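Local coordinates for protein iota-carrageenase (Alteromonas sp. ATCC 43554, PDB 1KTW) that hydrolyses the internal 1,4-beta linkages of iota-carrageenan, a sulfated galactan of red algal cell walls, with inversion of anomeric configuration, at residues 151-156 and 184-189; 211-216 and 244-249; 119-124 and 147-152. One frame throughout, in Å; residues are numbered along the deposited sequence.

Interaction 1 of 3, residues 151-156 and 184-189; sequences DDNKTI and QNNALF. With NA (sodium ion), chain J; NA (sodium ion), chain K; DGS (3,6-anhydro-2-O-sulfo-alpha-D-galactopyranose), chain D.
Lys154 NZ is gripped by two carbonyl oxygens. Asn186 OD1, across the contact, lies 2.9 Å from Lys154 NZ and offers a lone pair in its carbonyl plane; the second is the backbone oxygen of Trp462, whose indole adds a cation-pi contact. The lysine chain bends only at its last torsion (68°), which turns the ammonium toward the amide that crosses it almost at a right angle. The setting is the right-handed parallel beta-helix of the pectate lyase-like enzymes, where successive coils stack and strands pass into loops at neighbouring levels. One parallel bridge pairs Asp151 with Asn185. Their side chains run together on one face of the sheet, the amide N-H of Asn185 ND2 reaching Asp151 OD1 at 3.1 Å, nearly along the C-O axis, although the two flat groups are turned 64° apart. Asp151 also binds a sodium ion and takes a bond from Lys125, while Asn185 OD1 is met by Lys183. Beyond the bridge the backbones remain in touch: Asp152 N donates to Asn185 O at 2.9 Å and Lys154 N to Asn186 O at 3.2 Å. Asp152 ties its own loop together through OD1, which accepts Asn153 N at 2.7 Å and, on the syn lone pair, Thr155 OG1. The same hydroxyl coordinates another sodium ion, with the backbone oxygens of Ile156, Leu132 and Phe157, so Asp152 is a second-shell residue that can orient it. A water accepts a hydrogen bond from Leu188 N and lies 2.7 Å from Asp152 OD2, in reach of Thr155 O as well. Farther along, polar chemistry gives way to packing: Leu188 CD2 lies 3.7 Å from Lys154 O, and Ile156 CD1, running alongside, meets Leu188 CD2 at 3.9 Å.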
loop_
_atom_site.group_PDB
_atom_site.type_symbol
_atom_site.label_atom_id
_atom_site.label_comp_id
_atom_site.label_asym_id
_atom_site.label_seq_id
_atom_site.Cartn_x
_atom_site.Cartn_y
_atom_site.Cartn_z
ATOM N N ASP A 151 8.677 12.463 3.082
ATOM C CA ASP A 151 8.608 13.396 1.936
ATOM C C ASP A 151 9.061 12.553 0.736
ATOM O O ASP A 151 10.256 12.433 0.478
ATOM C CB ASP A 151 9.578 14.582 2.130
ATOM C CG ASP A 151 8.919 15.816 2.761
ATOM O OD1 ASP A 151 7.800 15.726 3.305
ATOM O OD2 ASP A 151 9.545 16.899 2.719
ATOM N N ASP A 152 8.101 11.957 0.020
ATOM C CA ASP A 152 8.376 11.087 -1.127
ATOM C C ASP A 152 8.713 11.927 -2.375
ATOM O O ASP A 152 8.615 13.159 -2.350
ATOM C CB ASP A 152 7.131 10.207 -1.406
ATOM C CG ASP A 152 7.458 8.892 -2.128
ATOM O OD1 ASP A 152 8.569 8.740 -2.674
ATOM O OD2 ASP A 152 6.581 7.997 -2.156
ATOM N N ASN A 153 9.118 11.245 -3.444
ATOM C CA ASN A 153 9.448 11.884 -4.723
ATOM C C ASN A 153 8.962 10.929 -5.832
ATOM O O ASN A 153 9.693 10.592 -6.772
ATOM C CB ASN A 153 10.963 12.107 -4.797
ATOM C CG ASN A 153 11.389 12.863 -6.045
ATOM O OD1 ASN A 153 10.655 13.706 -6.560
ATOM N ND2 ASN A 153 12.596 12.566 -6.527
ATOM N N LYS A 154 7.707 10.496 -5.697
ATOM C CA LYS A 154 7.073 9.552 -6.619
ATOM C C LYS A 154 7.877 8.268 -6.906
ATOM O O LYS A 154 7.953 7.802 -8.048
ATOM C CB LYS A 154 6.700 10.257 -7.931
ATOM C CG LYS A 154 5.556 11.280 -7.775
ATOM C CD LYS A 154 4.967 11.690 -9.144
ATOM C CE LYS A 154 3.751 12.614 -9.025
ATOM N NZ LYS A 154 4.101 13.963 -8.488
ATOM N N THR A 155 8.467 7.681 -5.864
ATOM C CA THR A 155 9.235 6.441 -6.022
ATOM C C THR A 155 8.343 5.212 -6.245
ATOM O O THR A 155 7.139 5.253 -5.999
ATOM C CB THR A 155 10.073 6.150 -4.764
ATOM O OG1 THR A 155 9.201 5.993 -3.630
ATOM C CG2 THR A 155 11.069 7.290 -4.508
ATOM N N ILE A 156 8.948 4.117 -6.699
ATOM C CA ILE A 156 8.229 2.859 -6.888
ATOM C C ILE A 156 8.136 2.210 -5.482
ATOM O O ILE A 156 8.979 2.509 -4.617
ATOM C CB ILE A 156 9.024 1.913 -7.831
ATOM C CG1 ILE A 156 9.290 2.599 -9.185
ATOM C CG2 ILE A 156 8.293 0.620 -8.014
ATOM C CD1 ILE A 156 8.052 3.031 -9.943
ATOM N N GLN A 184 2.489 10.830 4.555
ATOM C CA GLN A 184 3.334 10.717 3.358
ATOM C C GLN A 184 2.935 11.804 2.345
ATOM O O GLN A 184 1.743 11.986 2.039
ATOM C CB GLN A 184 3.201 9.321 2.716
ATOM C CG GLN A 184 4.153 9.067 1.529
ATOM C CD GLN A 184 4.313 7.581 1.190
ATOM O OE1 GLN A 184 4.297 6.723 2.078
ATOM N NE2 GLN A 184 4.501 7.278 -0.092
ATOM N N ASN A 185 3.938 12.525 1.842
ATOM C CA ASN A 185 3.726 13.583 0.850
ATOM C C ASN A 185 4.252 13.155 -0.518
ATOM O O ASN A 185 5.273 12.466 -0.613
ATOM C CB ASN A 185 4.457 14.872 1.265
ATOM C CG ASN A 185 3.890 15.488 2.539
ATOM O OD1 ASN A 185 2.697 15.764 2.627
ATOM N ND2 ASN A 185 4.753 15.713 3.528
ATOM N N ASN A 186 3.543 13.559 -1.572
ATOM C CA ASN A 186 3.926 13.272 -2.964
ATOM C C ASN A 186 4.167 11.804 -3.351
ATOM O O ASN A 186 5.236 11.451 -3.861
ATOM C CB ASN A 186 5.166 14.123 -3.330
ATOM C CG ASN A 186 5.331 14.319 -4.846
ATOM O OD1 ASN A 186 4.359 14.285 -5.602
ATOM N ND2 ASN A 186 6.567 14.543 -5.282
ATOM N N ALA A 187 3.167 10.950 -3.132
ATOM C CA ALA A 187 3.284 9.533 -3.492
ATOM C C ALA A 187 2.891 9.330 -4.952
ATOM O O ALA A 187 2.082 10.088 -5.485
ATOM C CB ALA A 187 2.358 8.678 -2.617
ATOM N N LEU A 188 3.452 8.300 -5.582
ATOM C CA LEU A 188 3.118 7.955 -6.960
ATOM C C LEU A 188 1.749 7.232 -6.917
ATOM O O LEU A 188 1.460 6.488 -5.966
ATOM C CB LEU A 188 4.201 7.046 -7.536
ATOM C CG LEU A 188 4.040 6.496 -8.964
ATOM C CD1 LEU A 188 3.909 7.654 -9.982
ATOM C CD2 LEU A 188 5.248 5.595 -9.276
ATOM N N PHE A 189 0.909 7.437 -7.926
ATOM C CA PHE A 189 -0.435 6.832 -7.918
ATOM C C PHE A 189 -0.567 5.321 -7.673
ATOM O O PHE A 189 -1.520 4.886 -7.027
ATOM C CB PHE A 189 -1.200 7.169 -9.214
ATOM C CG PHE A 189 -0.689 6.449 -10.428
ATOM C CD1 PHE A 189 0.448 6.903 -11.100
ATOM C CD2 PHE A 189 -1.324 5.295 -10.884
ATOM C CE1 PHE A 189 0.943 6.211 -12.209
ATOM C CE2 PHE A 189 -0.840 4.594 -11.990
ATOM C CZ PHE A 189 0.299 5.050 -12.657
HETATM NA NA NA J . 8.526 3.889 -2.582
HETATM NA NA NA K . 8.527 18.520 3.403
HETATM C C1 DGS D . -4.344 -1.686 -12.013
HETATM C C2 DGS D . -4.470 -1.028 -10.632
HETATM C C3 DGS D . -3.978 -2.007 -9.552
HETATM C C4 DGS D . -2.539 -2.383 -9.815
HETATM C C5 DGS D . -2.731 -3.256 -11.035
HETATM C C6 DGS D . -3.961 -4.075 -10.596
HETATM O O2 DGS D . -3.851 0.283 -10.674
HETATM O O3 DGS D . -4.742 -3.222 -9.724
HETATM O O4 DGS D . -2.056 -3.155 -8.721
HETATM O O5 DGS D . -3.090 -2.390 -12.153
HETATM O O7 DGS D . -3.245 2.509 -9.690
HETATM O O8 DGS D . -3.514 0.554 -8.179
HETATM O O9 DGS D . -5.379 1.508 -9.153
HETATM S S DGS D . -3.946 1.250 -9.409
HETATM O O HOH W 1 5.634 6.801 -4.370
HETATM O O HOH W 2 8.542 15.742 -3.750
HETATM O O HOH W 3 7.673 5.349 -0.837
HETATM O O HOH W 4 7.280 17.948 5.609
#

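Interaction 2 of 3, residues 211-216 and 244-249; sequences GGIALR and KGLAAV. With DGS (3,6-anhydro-2-O-sulfo-alpha-D-galactopyranose), chain D.
Two stacked corners of the right-handed parallel beta-helix, at Ala214-Leu215 and Ala248-Val249, make this contact, each taking the chain from one face to the next. Gly212 O accepts Leu246 N at 3.0 Å, and Leu215 N donates to Ala248 O at 3.0 Å, close to straight (168°). Between these bonds Ile213 pairs with Ala247. With no side chain to meet Gly212 O, Gly245 lets its CA come within 3.8 Å of Gly211 CA. Ile213 CG1 rests on Leu246 CB at 3.9 Å, and Ile213 CD1 lies over the centre of the Arg216 guanidinium. A bend at chi3 (-72°) brings that group round so that Arg216 NH1 meets sulfate oxygen O8 of the bound anhydrogalactose at 2.9 Å, at the edge of the guanidinium plane; Leu246 CD1 lies 3.7 Å from sulfate oxygens O7 and O9. Glu218 forms a salt bridge with Arg216 NH1 and, like Arg276 and Lys367, is hydrogen-bonded to the sugar, while Tyr191 O accepts from Arg216 NH2. Around the corners, Ala214 and Val249 pack on Ile240 of strand 231-243, Ala248 on Val266 of strand 261-269, and the two segments run on into the parallel strands 216-218 and 250-252.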
loop_
_atom_site.group_PDB
_atom_site.type_symbol
_atom_site.label_atom_id
_atom_site.label_comp_id
_atom_site.label_asym_id
_atom_site.label_seq_id
_atom_site.Cartn_x
_atom_site.Cartn_y
_atom_site.Cartn_z
ATOM N N GLY A 211 -1.632 11.391 -2.517
ATOM C CA GLY A 211 -1.340 10.654 -3.734
ATOM C C GLY A 211 -1.466 9.160 -3.437
ATOM O O GLY A 211 -1.258 8.736 -2.295
ATOM N N GLY A 212 -1.828 8.362 -4.440
ATOM C CA GLY A 212 -1.951 6.917 -4.246
ATOM C C GLY A 212 -2.982 6.479 -3.204
ATOM O O GLY A 212 -4.043 7.095 -3.095
ATOM N N ILE A 213 -2.656 5.434 -2.433
ATOM C CA ILE A 213 -3.563 4.883 -1.403
ATOM C C ILE A 213 -2.883 4.774 -0.021
ATOM O O ILE A 213 -1.761 4.277 0.090
ATOM C CB ILE A 213 -4.082 3.468 -1.838
ATOM C CG1 ILE A 213 -4.890 3.589 -3.147
ATOM C CG2 ILE A 213 -4.943 2.849 -0.744
ATOM C CD1 ILE A 213 -5.387 2.253 -3.714
ATOM N N ALA A 214 -3.554 5.242 1.032
ATOM C CA ALA A 214 -2.964 5.179 2.371
ATOM C C ALA A 214 -2.898 3.740 2.919
ATOM O O ALA A 214 -1.818 3.286 3.307
ATOM C CB ALA A 214 -3.720 6.086 3.328
ATOM N N LEU A 215 -4.033 3.037 2.974
ATOM C CA LEU A 215 -4.060 1.631 3.435
ATOM C C LEU A 215 -4.538 0.743 2.282
ATOM O O LEU A 215 -5.754 0.540 2.077
ATOM C CB LEU A 215 -4.990 1.460 4.654
ATOM C CG LEU A 215 -5.074 0.050 5.285
ATOM C CD1 LEU A 215 -3.680 -0.480 5.647
ATOM C CD2 LEU A 215 -5.952 0.125 6.551
ATOM N N ARG A 216 -3.573 0.215 1.535
ATOM C CA ARG A 216 -3.822 -0.618 0.348
ATOM C C ARG A 216 -3.762 -2.113 0.678
ATOM O O ARG A 216 -2.688 -2.682 0.752
ATOM C CB ARG A 216 -2.776 -0.255 -0.739
ATOM C CG ARG A 216 -2.864 -1.009 -2.084
ATOM C CD ARG A 216 -1.607 -0.739 -2.968
ATOM N NE ARG A 216 -1.568 0.621 -3.528
ATOM C CZ ARG A 216 -2.093 0.976 -4.704
ATOM N NH1 ARG A 216 -2.710 0.080 -5.476
ATOM N NH2 ARG A 216 -1.998 2.232 -5.110
ATOM N N LYS A 244 -5.686 14.357 -2.581
ATOM C CA LYS A 244 -5.181 14.340 -3.973
ATOM C C LYS A 244 -4.695 12.953 -4.435
ATOM O O LYS A 244 -3.640 12.833 -5.086
ATOM C CB LYS A 244 -4.048 15.368 -4.140
ATOM C CG LYS A 244 -4.478 16.816 -3.880
ATOM C CD LYS A 244 -3.312 17.793 -4.030
ATOM C CE LYS A 244 -3.714 19.190 -3.559
ATOM N NZ LYS A 244 -2.627 20.186 -3.774
ATOM N N GLY A 245 -5.470 11.912 -4.117
ATOM C CA GLY A 245 -5.084 10.548 -4.475
ATOM C C GLY A 245 -6.221 9.666 -4.988
ATOM O O GLY A 245 -7.248 10.180 -5.424
ATOM N N LEU A 246 -6.030 8.346 -4.947
ATOM C CA LEU A 246 -7.032 7.387 -5.418
ATOM C C LEU A 246 -8.110 7.099 -4.357
ATOM O O LEU A 246 -9.321 7.197 -4.640
ATOM C CB LEU A 246 -6.363 6.047 -5.807
ATOM C CG LEU A 246 -5.431 5.927 -7.026
ATOM C CD1 LEU A 246 -4.760 4.530 -7.027
ATOM C CD2 LEU A 246 -6.235 6.141 -8.315
ATOM N N ALA A 247 -7.660 6.739 -3.151
ATOM C CA ALA A 247 -8.562 6.404 -2.042
ATOM C C ALA A 247 -7.801 6.298 -0.713
ATOM O O ALA A 247 -6.590 6.101 -0.699
ATOM C CB ALA A 247 -9.254 5.067 -2.340
ATOM N N ALA A 248 -8.511 6.439 0.403
ATOM C CA ALA A 248 -7.879 6.309 1.715
ATOM C C ALA A 248 -7.745 4.828 2.064
ATOM O O ALA A 248 -6.696 4.396 2.552
ATOM C CB ALA A 248 -8.714 7.023 2.790
ATOM N N VAL A 249 -8.812 4.059 1.822
ATOM C CA VAL A 249 -8.842 2.616 2.122
ATOM C C VAL A 249 -9.260 1.794 0.894
ATOM O O VAL A 249 -10.288 2.090 0.254
ATOM C CB VAL A 249 -9.844 2.318 3.281
ATOM C CG1 VAL A 249 -9.964 0.801 3.508
ATOM C CG2 VAL A 249 -9.385 3.016 4.560
HETATM C C1 DGS D . -4.344 -1.686 -12.013
HETATM C C2 DGS D . -4.470 -1.028 -10.632
HETATM C C3 DGS D . -3.978 -2.007 -9.552
HETATM C C4 DGS D . -2.539 -2.383 -9.815
HETATM C C5 DGS D . -2.731 -3.256 -11.035
HETATM C C6 DGS D . -3.961 -4.075 -10.596
HETATM O O2 DGS D . -3.851 0.283 -10.674
HETATM O O3 DGS D . -4.742 -3.222 -9.724
HETATM O O4 DGS D . -2.056 -3.155 -8.721
HETATM O O5 DGS D . -3.090 -2.390 -12.153
HETATM O O7 DGS D . -3.245 2.509 -9.690
HETATM O O8 DGS D . -3.514 0.554 -8.179
HETATM O O9 DGS D . -5.379 1.508 -9.153
HETATM S S DGS D . -3.946 1.250 -9.409
#

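Interaction 3 of 3, residues 119-124 and 147-152; sequences GFLVDF and NFTIDD. With NA (sodium ion), chain K; CA (calcium ion), chain G.
Phe148 and Phe120 form a CH-pi pair on the inner face of the parallel beta-helix. Phe148 CB stands over the centre of the Phe120 ring, 3.6 Å from Phe148 CB to the centroid and only 9° from the ring normal. Phe148 CG follows at 3.8 Å from Phe120 CZ. There the two ortho carbons part company: Phe148 CD2 stays 3.7 Å from Phe120 CZ, while Phe148 CD1 turns to Val122 CG2 at 4.0 Å. The touching carbons across this contact are thus those at the base of the ring, and the side chain also packs on Ile182 of strand 177-185. Ile150 CG1, of the same strand as Phe148, lies at the edge of the Phe148 ring, in its plane. Both phenylalanines hold CG between their backbone N and carbonyl carbon (chi1 52° in Phe148), which sends the rings the same way; their planes differ by 25°, yet they are slid so far apart that they barely overlap. Strands 120-123 and 147-151 run parallel, joined by the alternating bonds Thr149 N to Phe120 O, Val122 N to Thr149 O, Asp151 N to Val122 O and Phe124 N to Asp151 O. On the more polar other face, Leu121 CD1 lies 3.8 Å from Asp151 CG and 4.1 Å from Thr149 CG2, and a water joins Phe120 O to Thr149 OG1. Gly119 O binds a calcium ion with Ser82 O and Asn118 OD1. Asn147 ND2 is bonded to the oxygens of Gly115 and Gly117, whereas Asn147 O is buried without a partner. Asp123 OD1 and Asp151 OD2 approach to 4.5 Å, and Lys125 bonds to both, so their like charges are probably offset by that ammonium and the sodium ion on Asp151.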
loop_
_atom_site.group_PDB
_atom_site.type_symbol
_atom_site.label_atom_id
_atom_site.label_comp_id
_atom_site.label_asym_id
_atom_site.label_seq_id
_atom_site.Cartn_x
_atom_site.Cartn_y
_atom_site.Cartn_z
ATOM N N GLY A 119 7.199 13.935 15.923
ATOM C CA GLY A 119 7.716 13.078 14.860
ATOM C C GLY A 119 8.926 13.587 14.097
ATOM O O GLY A 119 9.265 14.766 14.191
ATOM N N PHE A 120 9.589 12.701 13.350
ATOM C CA PHE A 120 10.762 13.108 12.567
ATOM C C PHE A 120 10.463 13.011 11.072
ATOM O O PHE A 120 9.315 12.741 10.676
ATOM C CB PHE A 120 11.996 12.253 12.919
ATOM C CG PHE A 120 11.805 10.766 12.713
ATOM C CD1 PHE A 120 11.177 9.984 13.689
ATOM C CD2 PHE A 120 12.233 10.150 11.540
ATOM C CE1 PHE A 120 10.976 8.605 13.495
ATOM C CE2 PHE A 120 12.037 8.767 11.333
ATOM C CZ PHE A 120 11.407 8.000 12.311
ATOM N N LEU A 121 11.491 13.224 10.248
ATOM C CA LEU A 121 11.345 13.188 8.787
ATOM C C LEU A 121 12.207 12.158 8.056
ATOM O O LEU A 121 13.385 11.997 8.372
ATOM C CB LEU A 121 11.686 14.572 8.189
ATOM C CG LEU A 121 11.577 14.725 6.660
ATOM C CD1 LEU A 121 10.089 14.773 6.263
ATOM C CD2 LEU A 121 12.296 16.018 6.202
ATOM N N VAL A 122 11.599 11.456 7.093
ATOM C CA VAL A 122 12.308 10.512 6.219
ATOM C C VAL A 122 12.202 11.294 4.886
ATOM O O VAL A 122 11.098 11.583 4.415
ATOM C CB VAL A 122 11.591 9.136 6.111
ATOM C CG1 VAL A 122 12.302 8.259 5.056
ATOM C CG2 VAL A 122 11.621 8.421 7.471
ATOM N N ASP A 123 13.347 11.664 4.305
ATOM C CA ASP A 123 13.355 12.508 3.099
ATOM C C ASP A 123 13.941 11.824 1.867
ATOM O O ASP A 123 15.101 11.414 1.882
ATOM C CB ASP A 123 14.142 13.793 3.435
ATOM C CG ASP A 123 14.076 14.872 2.331
ATOM O OD1 ASP A 123 13.307 14.744 1.344
ATOM O OD2 ASP A 123 14.804 15.876 2.475
ATOM N N PHE A 124 13.125 11.669 0.820
ATOM C CA PHE A 124 13.560 11.046 -0.430
ATOM C C PHE A 124 13.763 12.105 -1.546
ATOM O O PHE A 124 14.145 11.755 -2.677
ATOM C CB PHE A 124 12.509 10.038 -0.967
ATOM C CG PHE A 124 12.389 8.733 -0.179
ATOM C CD1 PHE A 124 13.284 8.395 0.832
ATOM C CD2 PHE A 124 11.364 7.833 -0.485
ATOM C CE1 PHE A 124 13.163 7.169 1.524
ATOM C CE2 PHE A 124 11.238 6.605 0.200
ATOM C CZ PHE A 124 12.139 6.282 1.204
ATOM N N ASN A 147 5.082 7.295 14.362
ATOM C CA ASN A 147 5.383 8.741 14.397
ATOM C C ASN A 147 6.450 9.424 13.540
ATOM O O ASN A 147 7.519 9.801 14.047
ATOM C CB ASN A 147 5.603 9.133 15.874
ATOM C CG ASN A 147 5.331 10.625 16.169
ATOM O OD1 ASN A 147 4.617 11.310 15.434
ATOM N ND2 ASN A 147 5.877 11.109 17.281
ATOM N N PHE A 148 6.139 9.630 12.261
ATOM C CA PHE A 148 7.036 10.338 11.343
ATOM C C PHE A 148 6.340 10.755 10.045
ATOM O O PHE A 148 5.206 10.339 9.763
ATOM C CB PHE A 148 8.324 9.525 11.038
ATOM C CG PHE A 148 8.089 8.088 10.562
ATOM C CD1 PHE A 148 8.057 7.775 9.196
ATOM C CD2 PHE A 148 7.934 7.050 11.491
ATOM C CE1 PHE A 148 7.881 6.443 8.760
ATOM C CE2 PHE A 148 7.759 5.715 11.066
ATOM C CZ PHE A 148 7.731 5.412 9.707
ATOM N N THR A 149 7.018 11.614 9.286
ATOM C CA THR A 149 6.530 12.098 7.997
ATOM C C THR A 149 7.501 11.600 6.931
ATOM O O THR A 149 8.701 11.523 7.174
ATOM C CB THR A 149 6.500 13.651 7.955
ATOM O OG1 THR A 149 5.566 14.136 8.924
ATOM C CG2 THR A 149 6.092 14.153 6.559
ATOM N N ILE A 150 6.977 11.242 5.765
ATOM C CA ILE A 150 7.796 10.774 4.646
ATOM C C ILE A 150 7.613 11.755 3.475
ATOM O O ILE A 150 6.508 11.886 2.956
ATOM C CB ILE A 150 7.348 9.361 4.153
ATOM C CG1 ILE A 150 7.522 8.308 5.265
ATOM C CG2 ILE A 150 8.197 8.932 2.957
ATOM C CD1 ILE A 150 6.861 6.952 4.928
ATOM N N ASP A 151 8.677 12.463 3.082
ATOM C CA ASP A 151 8.608 13.396 1.936
ATOM C C ASP A 151 9.061 12.553 0.736
ATOM O O ASP A 151 10.256 12.433 0.478
ATOM C CB ASP A 151 9.578 14.582 2.130
ATOM C CG ASP A 151 8.919 15.816 2.761
ATOM O OD1 ASP A 151 7.800 15.726 3.305
ATOM O OD2 ASP A 151 9.545 16.899 2.719
ATOM N N ASP A 152 8.101 11.957 0.020
ATOM C CA ASP A 152 8.376 11.087 -1.127
ATOM C C ASP A 152 8.713 11.927 -2.375
ATOM O O ASP A 152 8.615 13.159 -2.350
ATOM C CB ASP A 152 7.131 10.207 -1.406
ATOM C CG ASP A 152 7.458 8.892 -2.128
ATOM O OD1 ASP A 152 8.569 8.740 -2.674
ATOM O OD2 ASP A 152 6.581 7.997 -2.156
HETATM NA NA NA K . 8.527 18.520 3.403
HETATM CA CA CA G . 9.503 17.176 14.237
HETATM O O HOH W 5 6.937 14.223 11.336
HETATM O O HOH W 6 7.234 16.791 12.870
HETATM O O HOH W 4 7.280 17.948 5.609
#

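The three contacts sample one solenoid at different points of its coils. Interaction 3 is regular strand pairing, apolar within and polar without; interaction 1 takes up strand 143-151 where interaction 3 leaves it, sharing Asp151, Asp152 and a sodium ion, keeps two backbone bonds and adds side-chain amides, carboxylates, water and metal. Interactions 2 and 3 are buried, whereas interaction 1 is only partly so; interaction 2 lies nearest the centre of the chain, rich in glycine and aliphatic residues, with Arg216 turned to the sugar. Interactions 1 and 2 touch through Phe189 O beside Leu246 and Arg216, and both border the same sulfated sugar, but interaction 2 supplies the charged grip. Interactions 2 and 3 do not touch.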